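PDB 3NJA: probable GGDEF family protein from Chromobacterium violaceum, which is of unknown function but carries a PAS domain, a fold that commonly senses signals, and as a GGDEF family member probably takes part in cyclic di-GMP signalling. Local coordinates for residues L75-F80 and R99-R104; D81-I86 and E95-N100. All blocks are in the same frame, centred on the assembly; numbering follows the deposited sequence.

Contacts 1 and 2 follow one another along strand 93-104, their centres about 16 Å apart: contact 2 is regular antiparallel pairing, and contact 1 is mostly a loop held beside the strand, with one bridge at Phe80-Asn100. Along the chain the order is 75-80, 81-86, 95-100 and 99-104, so contact 2 lies nearer the hairpin turn and contact 1 at its open end, where the chain arrives from helix 63-74. Strand 93-104 is the middle one of the sheet 80-87, 93-104, 110-119. Both contacts share Arg99, beside a sulfate, and Asn100. Residues from the N-terminal half of the second subunit pack against this sheet, consistent with PAS halves being completed between chains in the crystal.

Contact 1 (L75-F80 and R99-R104); sequences LGDRPF and RNHIQR. With SO4 (sulfate ion), chain G.
Asp77 and His101 tie the loop to the strand just ahead of the regular pairing. The polar contacts come first. Asp77 turns its carboxylate onto strand 93-104, where it receives two donors, because CG lies opposite the backbone N (chi1 169°). His101 ND1 gives a nearly straight hydrogen bond of 2.7 Å to OD2 of Asp77, in the imidazole plane and on the syn side of the carboxylate. Ile102 N reaches OD1 of Asp77 at 2.9 Å from above the carboxylate plane. Two grips of different direction fix the rotation of this group, and the carboxylate would probably favour a protonated His101. Farther along, Phe80 and Asn100 form a hydrogen-bonded antiparallel pair, with Asn100 N 2.6 Å from Phe80 O.

Stacking and apolar packing fill in between. Pro79 CB lies 3.9 Å from the centroid of the His101 ring, a CH-pi contact over its face, and it also covers one face of the Arg99 guanidinium. The Phe80 ring takes Asn100 CB over its face, 3.6 Å from the centroid, while the amide lies nearly parallel to the ring. CE2 of Phe80 meets CD1 of Ile102 at 4.2 Å.

Arg99 also binds a sulfate, probably from the crystallisation liquor. Its extended chain presents NE to O4 of the sulfate and NH1 to O3, the latter at 2.7 Å, so the anion sits at the guanidinium edge.

The loop thus joins the end of helix 63-74 to the first paired residue of strand 80-87. On its far edge strand 93-104 pairs with strand 110-119, whose Trp114 stacks on His101. The second subunit brings its His73 against the Phe80 ring and its Val74 against Ile102.

Contact 2 (D81-I86 and E95-N100); sequences DVEYRI and ELLERN. With SO4 (sulfate ion), chain G.
Tyr84 and Glu98 reach the same spot on one face of the sheet: CG of Tyr84 sits between the backbone N and the carbonyl carbon (chi1 60°), which leans the ring across to strand 93-104, while Glu98 runs out extended with CG anti to its N (chi1 -179°). There the tyrosine hydroxyl OH donates to OE1 of Glu98 at 2.6 Å. The carboxylate stands at the ring's edge, turned 75° to the ring plane. Its other oxygen, OE2, is met through its anti lone pair by ND2 of Asn100 at 3.1 Å, so both oxygens of this buried acid are engaged; a glycerol also bonds to OE1.

Leu96 lies over one face of the Tyr84 ring with its CB, while its CD2 packs on Ile86 CG2 at 3.5 Å. On the opposite face of the sheet, Leu97 CD1 touches Glu83 CG at 3.7 Å. Here too, Asp81 OD1 forms a salt bridge with Arg99 NH2 at 3.2 Å; the nitrogen comes from above the carboxylate plane, though OD1 itself lies close to the guanidinium plane.

The backbones follow the plain antiparallel pattern, with Val82-Glu98 and Tyr84-Leu96 as hydrogen-bonded pairs and Asp81-Arg99, Glu83-Leu97 and Arg85-Glu95 as non-hydrogen-bonded pairs between and beside them.

This is the hairpin of strands 80-87 and 93-104, flanked by strand 110-119, whose Val117 touches both Tyr84 and Glu98. Val66, Ile39 and Tyr54 of the second subunit cover the Tyr84 and Leu96 face, while Arg72 and Arg68 of the third subunit form salt bridges to Glu83 on the other.

Contact 1 (L75-F80 and R99-R104)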
ATOM      1  N   LEU B  75      10.369   5.103   5.555  1.00 60.50           N
ATOM      2  CA  LEU B  75      10.624   5.069   6.991  1.00 56.96           C
ATOM      3  C   LEU B  75       9.368   5.120   7.855  1.00 66.88           C
ATOM      4  O   LEU B  75       9.424   4.856   9.064  1.00 70.60           O
ATOM      5  CB  LEU B  75      11.546   6.218   7.390  1.00 51.25           C
ATOM      6  CG  LEU B  75      12.916   5.809   7.921  1.00 73.81           C
ATOM      7  CD1 LEU B  75      13.782   5.230   6.803  1.00 81.34           C
ATOM      8  CD2 LEU B  75      13.605   6.991   8.600  1.00 79.75           C
ATOM      9  N   GLY B  76       8.242   5.468   7.246  1.00 63.48           N
ATOM     10  CA  GLY B  76       7.004   5.589   7.990  1.00 64.41           C
ATOM     11  C   GLY B  76       6.379   4.236   8.274  1.00 65.88           C
ATOM     12  O   GLY B  76       6.828   3.214   7.757  1.00 66.16           O
ATOM     13  N   ASP B  77       5.346   4.229   9.107  1.00 63.34           N
ATOM     14  CA  ASP B  77       4.578   3.018   9.332  1.00 66.07           C
ATOM     15  C   ASP B  77       3.865   2.650   8.044  1.00 68.77           C
ATOM     16  O   ASP B  77       3.281   3.506   7.386  1.00 65.79           O
ATOM     17  CB  ASP B  77       3.555   3.225  10.448  1.00 64.58           C
ATOM     18  CG  ASP B  77       2.559   2.089  10.540  1.00 67.43           C
ATOM     19  OD1 ASP B  77       2.918   0.943  10.186  1.00 64.40           O
ATOM     20  OD2 ASP B  77       1.419   2.347  10.973  1.00 72.11           O
ATOM     21  N   ARG B  78       3.928   1.376   7.678  1.00 68.27           N
ATOM     22  CA  ARG B  78       3.229   0.886   6.505  1.00 64.34           C
ATOM     23  C   ARG B  78       2.416  -0.316   6.935  1.00 57.26           C
ATOM     24  O   ARG B  78       2.837  -1.458   6.734  1.00 54.54           O
ATOM     25  CB  ARG B  78       4.224   0.508   5.407  1.00 73.44           C
ATOM     26  CG  ARG B  78       5.011   1.699   4.857  1.00 79.76           C
ATOM     27  CD  ARG B  78       4.155   2.568   3.947  1.00 82.43           C
ATOM     28  NE  ARG B  78       4.139   2.071   2.573  1.00 93.11           N
ATOM     29  CZ  ARG B  78       3.228   2.400   1.659  1.00 99.95           C
ATOM     30  NH1 ARG B  78       2.235   3.231   1.962  1.00 96.53           N
ATOM     31  NH2 ARG B  78       3.307   1.889   0.437  1.00104.03           N
ATOM     32  N   PRO B  79       1.234  -0.062   7.513  1.00 48.37           N
ATOM     33  CA  PRO B  79       0.520  -1.124   8.216  1.00 57.54           C
ATOM     34  C   PRO B  79       0.014  -2.203   7.246  1.00 63.07           C
ATOM     35  O   PRO B  79      -0.043  -1.975   6.033  1.00 64.54           O
ATOM     36  CB  PRO B  79      -0.652  -0.384   8.889  1.00 49.35           C
ATOM     37  CG  PRO B  79      -0.532   1.061   8.481  1.00 55.61           C
ATOM     38  CD  PRO B  79       0.370   1.102   7.290  1.00 47.93           C
ATOM     39  N   PHE B  80      -0.323  -3.373   7.780  1.00 55.09           N
ATOM     40  CA  PHE B  80      -0.867  -4.450   6.958  1.00 59.03           C
ATOM     41  C   PHE B  80      -1.587  -5.520   7.766  1.00 54.60           C
ATOM     42  O   PHE B  80      -1.469  -5.589   8.994  1.00 50.45           O
ATOM     43  CB  PHE B  80       0.230  -5.102   6.121  1.00 58.24           C
ATOM     44  CG  PHE B  80       1.326  -5.718   6.937  1.00 59.06           C
ATOM     45  CD1 PHE B  80       1.373  -7.093   7.133  1.00 49.17           C
ATOM     46  CD2 PHE B  80       2.314  -4.919   7.506  1.00 52.76           C
ATOM     47  CE1 PHE B  80       2.389  -7.671   7.878  1.00 44.06           C
ATOM     48  CE2 PHE B  80       3.332  -5.481   8.251  1.00 52.70           C
ATOM     49  CZ  PHE B  80       3.367  -6.867   8.442  1.00 58.47           C
ATOM     50  N   ARG B  99      -3.624  -6.911  12.647  1.00 57.00           N
ATOM     51  CA  ARG B  99      -3.167  -5.717  11.972  1.00 60.92           C
ATOM     52  C   ARG B  99      -1.772  -5.364  12.466  1.00 53.26           C
ATOM     53  O   ARG B  99      -1.532  -5.285  13.673  1.00 48.08           O
ATOM     54  CB  ARG B  99      -4.151  -4.564  12.152  1.00 61.35           C
ATOM     55  CG  ARG B  99      -3.992  -3.521  11.077  1.00 69.78           C
ATOM     56  CD  ARG B  99      -4.945  -2.361  11.246  1.00 71.04           C
ATOM     57  NE  ARG B  99      -4.619  -1.279  10.330  1.00 77.28           N
ATOM     58  CZ  ARG B  99      -4.350  -1.440   9.036  1.00 78.57           C
ATOM     59  NH1 ARG B  99      -4.063  -0.382   8.288  1.00 83.75           N
ATOM     60  NH2 ARG B  99      -4.372  -2.645   8.482  1.00 69.36           N
ATOM     61  N   ASN B 100      -0.855  -5.188  11.520  1.00 48.56           N
ATOM     62  CA  ASN B 100       0.537  -4.904  11.838  1.00 49.93           C
ATOM     63  C   ASN B 100       0.919  -3.499  11.471  1.00 62.54           C
ATOM     64  O   ASN B 100       0.521  -2.996  10.426  1.00 65.91           O
ATOM     65  CB  ASN B 100       1.470  -5.875  11.132  1.00 52.70           C
ATOM     66  CG  ASN B 100       1.254  -7.303  11.589  1.00 57.40           C
ATOM     67  OD1 ASN B 100       2.094  -7.881  12.288  1.00 54.20           O
ATOM     68  ND2 ASN B 100       0.100  -7.870  11.226  1.00 45.00           N
ATOM     69  N   HIS B 101       1.683  -2.880  12.362  1.00 59.39           N
ATOM     70  CA  HIS B 101       2.241  -1.560  12.169  1.00 43.98           C
ATOM     71  C   HIS B 101       3.734  -1.680  12.402  1.00 53.17           C
ATOM     72  O   HIS B 101       4.159  -2.323  13.355  1.00 59.24           O
ATOM     73  CB  HIS B 101       1.651  -0.605  13.194  1.00 35.90           C
ATOM     74  CG  HIS B 101       0.194  -0.339  13.000  1.00 47.65           C
ATOM     75  ND1 HIS B 101      -0.278   0.741  12.289  1.00 49.17           N
ATOM     76  CD2 HIS B 101      -0.899  -1.017  13.422  1.00 59.18           C
ATOM     77  CE1 HIS B 101      -1.598   0.725  12.284  1.00 54.49           C
ATOM     78  NE2 HIS B 101      -2.002  -0.331  12.967  1.00 65.67           N
ATOM     79  N   ILE B 102       4.535  -1.075  11.535  1.00 54.84           N
ATOM     80  CA  ILE B 102       5.980  -1.125  11.700  1.00 51.05           C
ATOM     81  C   ILE B 102       6.507   0.187  12.256  1.00 56.46           C
ATOM     82  O   ILE B 102       5.994   1.249  11.938  1.00 61.03           O
ATOM     83  CB  ILE B 102       6.667  -1.380  10.368  1.00 52.33           C
ATOM     84  CG1 ILE B 102       5.889  -2.437   9.589  1.00 50.54           C
ATOM     85  CG2 ILE B 102       8.140  -1.746  10.579  1.00 48.74           C
ATOM     86  CD1 ILE B 102       6.542  -2.832   8.294  1.00 50.50           C
ATOM     87  N   GLN B 103       7.537   0.110  13.084  1.00 56.84           N
ATOM     88  CA  GLN B 103       8.129   1.303  13.667  1.00 45.22           C
ATOM     89  C   GLN B 103       9.636   1.194  13.542  1.00 55.37           C
ATOM     90  O   GLN B 103      10.269   0.337  14.179  1.00 54.09           O
ATOM     91  CB  GLN B 103       7.694   1.479  15.126  1.00 54.19           C
ATOM     92  CG  GLN B 103       8.828   1.499  16.153  1.00 71.48           C
ATOM     93  CD  GLN B 103       8.939   2.832  16.880  1.00 92.30           C
ATOM     94  OE1 GLN B 103       9.880   3.058  17.646  1.00100.16           O
ATOM     95  NE2 GLN B 103       7.981   3.724  16.639  1.00 93.15           N
ATOM     96  N   ARG B 104      10.208   2.049  12.694  1.00 59.13           N
ATOM     97  CA  ARG B 104      11.621   1.944  12.363  1.00 60.79           C
ATOM     98  C   ARG B 104      12.462   2.919  13.154  1.00 66.56           C
ATOM     99  O   ARG B 104      11.941   3.788  13.846  1.00 65.45           O
ATOM    100  CB  ARG B 104      11.836   2.157  10.868  1.00 57.38           C
ATOM    101  CG  ARG B 104      11.151   1.110  10.031  1.00 60.29           C
ATOM    102  CD  ARG B 104      11.525   1.244   8.584  1.00 62.98           C
ATOM    103  NE  ARG B 104      10.725   0.370   7.735  1.00 58.50           N
ATOM    104  CZ  ARG B 104      10.989  -0.917   7.534  1.00 57.21           C
ATOM    105  NH1 ARG B 104      12.029  -1.482   8.138  1.00 52.28           N
ATOM    106  NH2 ARG B 104      10.215  -1.635   6.725  1.00 48.22           N
TER
HETATM  107  S   SO4 G 124      -4.584   2.402  10.060  0.50 76.31           S
HETATM  108  O1  SO4 G 124      -4.318   3.617  10.826  0.50 80.66           O
HETATM  109  O2  SO4 G 124      -5.350   2.765   8.864  0.50 70.46           O
HETATM  110  O3  SO4 G 124      -3.306   1.815   9.669  0.50 74.28           O
HETATM  111  O4  SO4 G 124      -5.323   1.448  10.893  0.50 58.20           O

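Contact 2 (D81-I86 and E95-N100)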
ATOM      1  N   ASP B  81      -2.330  -6.354   7.049  1.00 51.34           N
ATOM      2  CA  ASP B  81      -3.086  -7.423   7.658  1.00 54.90           C
ATOM      3  C   ASP B  81      -2.452  -8.785   7.430  1.00 59.80           C
ATOM      4  O   ASP B  81      -1.719  -8.994   6.458  1.00 63.08           O
ATOM      5  CB  ASP B  81      -4.503  -7.428   7.104  1.00 65.85           C
ATOM      6  CG  ASP B  81      -5.240  -6.147   7.403  1.00 80.73           C
ATOM      7  OD1 ASP B  81      -5.267  -5.726   8.586  1.00 82.55           O
ATOM      8  OD2 ASP B  81      -5.797  -5.563   6.448  1.00 87.26           O
ATOM      9  N   VAL B  82      -2.742  -9.706   8.347  1.00 54.92           N
ATOM     10  CA  VAL B  82      -2.424 -11.117   8.184  1.00 49.31           C
ATOM     11  C   VAL B  82      -3.553 -11.953   8.796  1.00 53.46           C
ATOM     12  O   VAL B  82      -4.034 -11.653   9.890  1.00 52.29           O
ATOM     13  CB  VAL B  82      -1.102 -11.489   8.860  1.00 47.02           C
ATOM     14  CG1 VAL B  82      -0.595 -12.790   8.294  1.00 54.85           C
ATOM     15  CG2 VAL B  82      -0.068 -10.406   8.645  1.00 52.36           C
ATOM     16  N   GLU B  83      -4.003 -12.970   8.067  1.00 50.71           N
ATOM     17  CA  GLU B  83      -4.963 -13.933   8.600  1.00 56.35           C
ATOM     18  C   GLU B  83      -4.260 -15.252   8.840  1.00 53.47           C
ATOM     19  O   GLU B  83      -3.400 -15.660   8.066  1.00 56.30           O
ATOM     20  CB  GLU B  83      -6.100 -14.178   7.618  1.00 56.75           C
ATOM     21  CG  GLU B  83      -7.108 -13.074   7.498  1.00 55.86           C
ATOM     22  CD  GLU B  83      -8.459 -13.614   7.071  1.00 69.12           C
ATOM     23  OE1 GLU B  83      -8.769 -14.779   7.424  1.00 71.45           O
ATOM     24  OE2 GLU B  83      -9.212 -12.883   6.393  1.00 76.15           O
ATOM     25  N   TYR B  84      -4.638 -15.929   9.907  1.00 56.67           N
ATOM     26  CA  TYR B  84      -4.086 -17.237  10.188  1.00 55.04           C
ATOM     27  C   TYR B  84      -4.843 -17.868  11.348  1.00 53.71           C
ATOM     28  O   TYR B  84      -5.396 -17.169  12.212  1.00 47.44           O
ATOM     29  CB  TYR B  84      -2.598 -17.124  10.526  1.00 59.52           C
ATOM     30  CG  TYR B  84      -2.337 -16.264  11.743  1.00 69.63           C
ATOM     31  CD1 TYR B  84      -2.430 -16.793  13.028  1.00 69.30           C
ATOM     32  CD2 TYR B  84      -2.010 -14.919  11.611  1.00 70.51           C
ATOM     33  CE1 TYR B  84      -2.197 -16.004  14.139  1.00 71.43           C
ATOM     34  CE2 TYR B  84      -1.775 -14.127  12.715  1.00 65.46           C
ATOM     35  CZ  TYR B  84      -1.871 -14.673  13.975  1.00 66.11           C
ATOM     36  OH  TYR B  84      -1.640 -13.880  15.072  1.00 65.98           O
ATOM     37  N   ARG B  85      -4.872 -19.197  11.362  1.00 48.77           N
ATOM     38  CA  ARG B  85      -5.479 -19.916  12.455  1.00 43.07           C
ATOM     39  C   ARG B  85      -4.456 -20.060  13.571  1.00 51.27           C
ATOM     40  O   ARG B  85      -3.247 -20.158  13.321  1.00 46.39           O
ATOM     41  CB  ARG B  85      -5.925 -21.296  11.989  1.00 51.26           C
ATOM     42  CG  ARG B  85      -6.961 -21.271  10.890  1.00 54.83           C
ATOM     43  CD  ARG B  85      -7.089 -22.634  10.262  1.00 57.29           C
ATOM     44  NE  ARG B  85      -6.001 -22.914   9.335  1.00 62.02           N
ATOM     45  CZ  ARG B  85      -5.746 -24.114   8.822  1.00 69.89           C
ATOM     46  NH1 ARG B  85      -6.494 -25.164   9.168  1.00 65.56           N
ATOM     47  NH2 ARG B  85      -4.735 -24.264   7.977  1.00 73.44           N
ATOM     48  N   ILE B  86      -4.941 -20.048  14.807  1.00 51.15           N
ATOM     49  CA  ILE B  86      -4.126 -20.464  15.927  1.00 53.90           C
ATOM     50  C   ILE B  86      -4.771 -21.702  16.511  1.00 65.07           C
ATOM     51  O   ILE B  86      -5.903 -22.065  16.165  1.00 67.88           O
ATOM     52  CB  ILE B  86      -4.048 -19.404  17.026  1.00 53.27           C
ATOM     53  CG1 ILE B  86      -5.454 -18.963  17.435  1.00 46.62           C
ATOM     54  CG2 ILE B  86      -3.215 -18.230  16.560  1.00 59.77           C
ATOM     55  CD1 ILE B  86      -5.617 -18.792  18.928  1.00 45.55           C
ATOM     56  N   GLU B  95      -9.657 -18.710  14.004  1.00 56.91           N
ATOM     57  CA  GLU B  95      -9.225 -17.842  12.905  1.00 57.89           C
ATOM     58  C   GLU B  95      -8.972 -16.409  13.378  1.00 47.40           C
ATOM     59  O   GLU B  95      -9.854 -15.765  13.957  1.00 48.49           O
ATOM     60  CB  GLU B  95     -10.258 -17.835  11.790  1.00 64.12           C
ATOM     61  CG  GLU B  95     -10.432 -19.176  11.125  1.00 79.49           C
ATOM     62  CD  GLU B  95     -11.590 -19.181  10.145  1.00 94.72           C
ATOM     63  OE1 GLU B  95     -11.352 -19.010   8.923  1.00 96.51           O
ATOM     64  OE2 GLU B  95     -12.743 -19.354  10.605  1.00 96.14           O
ATOM     65  N   LEU B  96      -7.763 -15.914  13.141  1.00 47.98           N
ATOM     66  CA  LEU B  96      -7.402 -14.563  13.586  1.00 54.03           C
ATOM     67  C   LEU B  96      -7.172 -13.539  12.461  1.00 54.49           C
ATOM     68  O   LEU B  96      -6.629 -13.863  11.389  1.00 49.83           O
ATOM     69  CB  LEU B  96      -6.170 -14.626  14.497  1.00 51.97           C
ATOM     70  CG  LEU B  96      -6.462 -14.850  15.985  1.00 49.89           C
ATOM     71  CD1 LEU B  96      -7.719 -15.685  16.198  1.00 37.77           C
ATOM     72  CD2 LEU B  96      -5.264 -15.437  16.724  1.00 43.04           C
ATOM     73  N   LEU B  97      -7.589 -12.301  12.712  1.00 58.99           N
ATOM     74  CA  LEU B  97      -7.159 -11.178  11.881  1.00 57.14           C
ATOM     75  C   LEU B  97      -6.195 -10.290  12.665  1.00 54.68           C
ATOM     76  O   LEU B  97      -6.479  -9.892  13.794  1.00 52.59           O
ATOM     77  CB  LEU B  97      -8.342 -10.357  11.375  1.00 60.97           C
ATOM     78  CG  LEU B  97      -7.879  -9.248  10.422  1.00 58.86           C
ATOM     79  CD1 LEU B  97      -7.105  -9.845   9.267  1.00 51.54           C
ATOM     80  CD2 LEU B  97      -9.049  -8.431   9.910  1.00 62.00           C
ATOM     81  N   GLU B  98      -5.052  -9.987  12.067  1.00 47.04           N
ATOM     82  CA  GLU B  98      -4.000  -9.292  12.784  1.00 49.05           C
ATOM     83  C   GLU B  98      -3.552  -8.067  12.011  1.00 59.55           C
ATOM     84  O   GLU B  98      -3.148  -8.154  10.850  1.00 63.48           O
ATOM     85  CB  GLU B  98      -2.819 -10.232  13.018  1.00 53.14           C
ATOM     86  CG  GLU B  98      -1.642  -9.645  13.784  1.00 55.45           C
ATOM     87  CD  GLU B  98      -0.438 -10.593  13.815  1.00 67.54           C
ATOM     88  OE1 GLU B  98      -0.470 -11.582  14.584  1.00 72.74           O
ATOM     89  OE2 GLU B  98       0.536 -10.360  13.060  1.00 65.40           O
ATOM     90  N   ARG B  99      -3.624  -6.911  12.647  1.00 57.00           N
ATOM     91  CA  ARG B  99      -3.167  -5.717  11.972  1.00 60.92           C
ATOM     92  C   ARG B  99      -1.772  -5.364  12.466  1.00 53.26           C
ATOM     93  O   ARG B  99      -1.532  -5.285  13.673  1.00 48.08           O
ATOM     94  CB  ARG B  99      -4.151  -4.564  12.152  1.00 61.35           C
ATOM     95  CG  ARG B  99      -3.992  -3.521  11.077  1.00 69.78           C
ATOM     96  CD  ARG B  99      -4.945  -2.361  11.246  1.00 71.04           C
ATOM     97  NE  ARG B  99      -4.619  -1.279  10.330  1.00 77.28           N
ATOM     98  CZ  ARG B  99      -4.350  -1.440   9.036  1.00 78.57           C
ATOM     99  NH1 ARG B  99      -4.063  -0.382   8.288  1.00 83.75           N
ATOM    100  NH2 ARG B  99      -4.372  -2.645   8.482  1.00 69.36           N
ATOM    101  N   ASN B 100      -0.855  -5.188  11.520  1.00 48.56           N
ATOM    102  CA  ASN B 100       0.537  -4.904  11.838  1.00 49.93           C
ATOM    103  C   ASN B 100       0.919  -3.499  11.471  1.00 62.54           C
ATOM    104  O   ASN B 100       0.521  -2.996  10.426  1.00 65.91           O
ATOM    105  CB  ASN B 100       1.470  -5.875  11.132  1.00 52.70           C
ATOM    106  CG  ASN B 100       1.254  -7.303  11.589  1.00 57.40           C
ATOM    107  OD1 ASN B 100       2.094  -7.881  12.288  1.00 54.20           O
ATOM    108  ND2 ASN B 100       0.100  -7.870  11.226  1.00 45.00           N
TER
HETATM  109  S   SO4 G 124      -4.584   2.402  10.060  0.50 76.31           S
HETATM  110  O1  SO4 G 124      -4.318   3.617  10.826  0.50 80.66           O
HETATM  111  O2  SO4 G 124      -5.350   2.765   8.864  0.50 70.46           O
HETATM  112  O3  SO4 G 124      -3.306   1.815   9.669  0.50 74.28           O
HETATM  113  O4  SO4 G 124      -5.323   1.448  10.893  0.50 58.20           O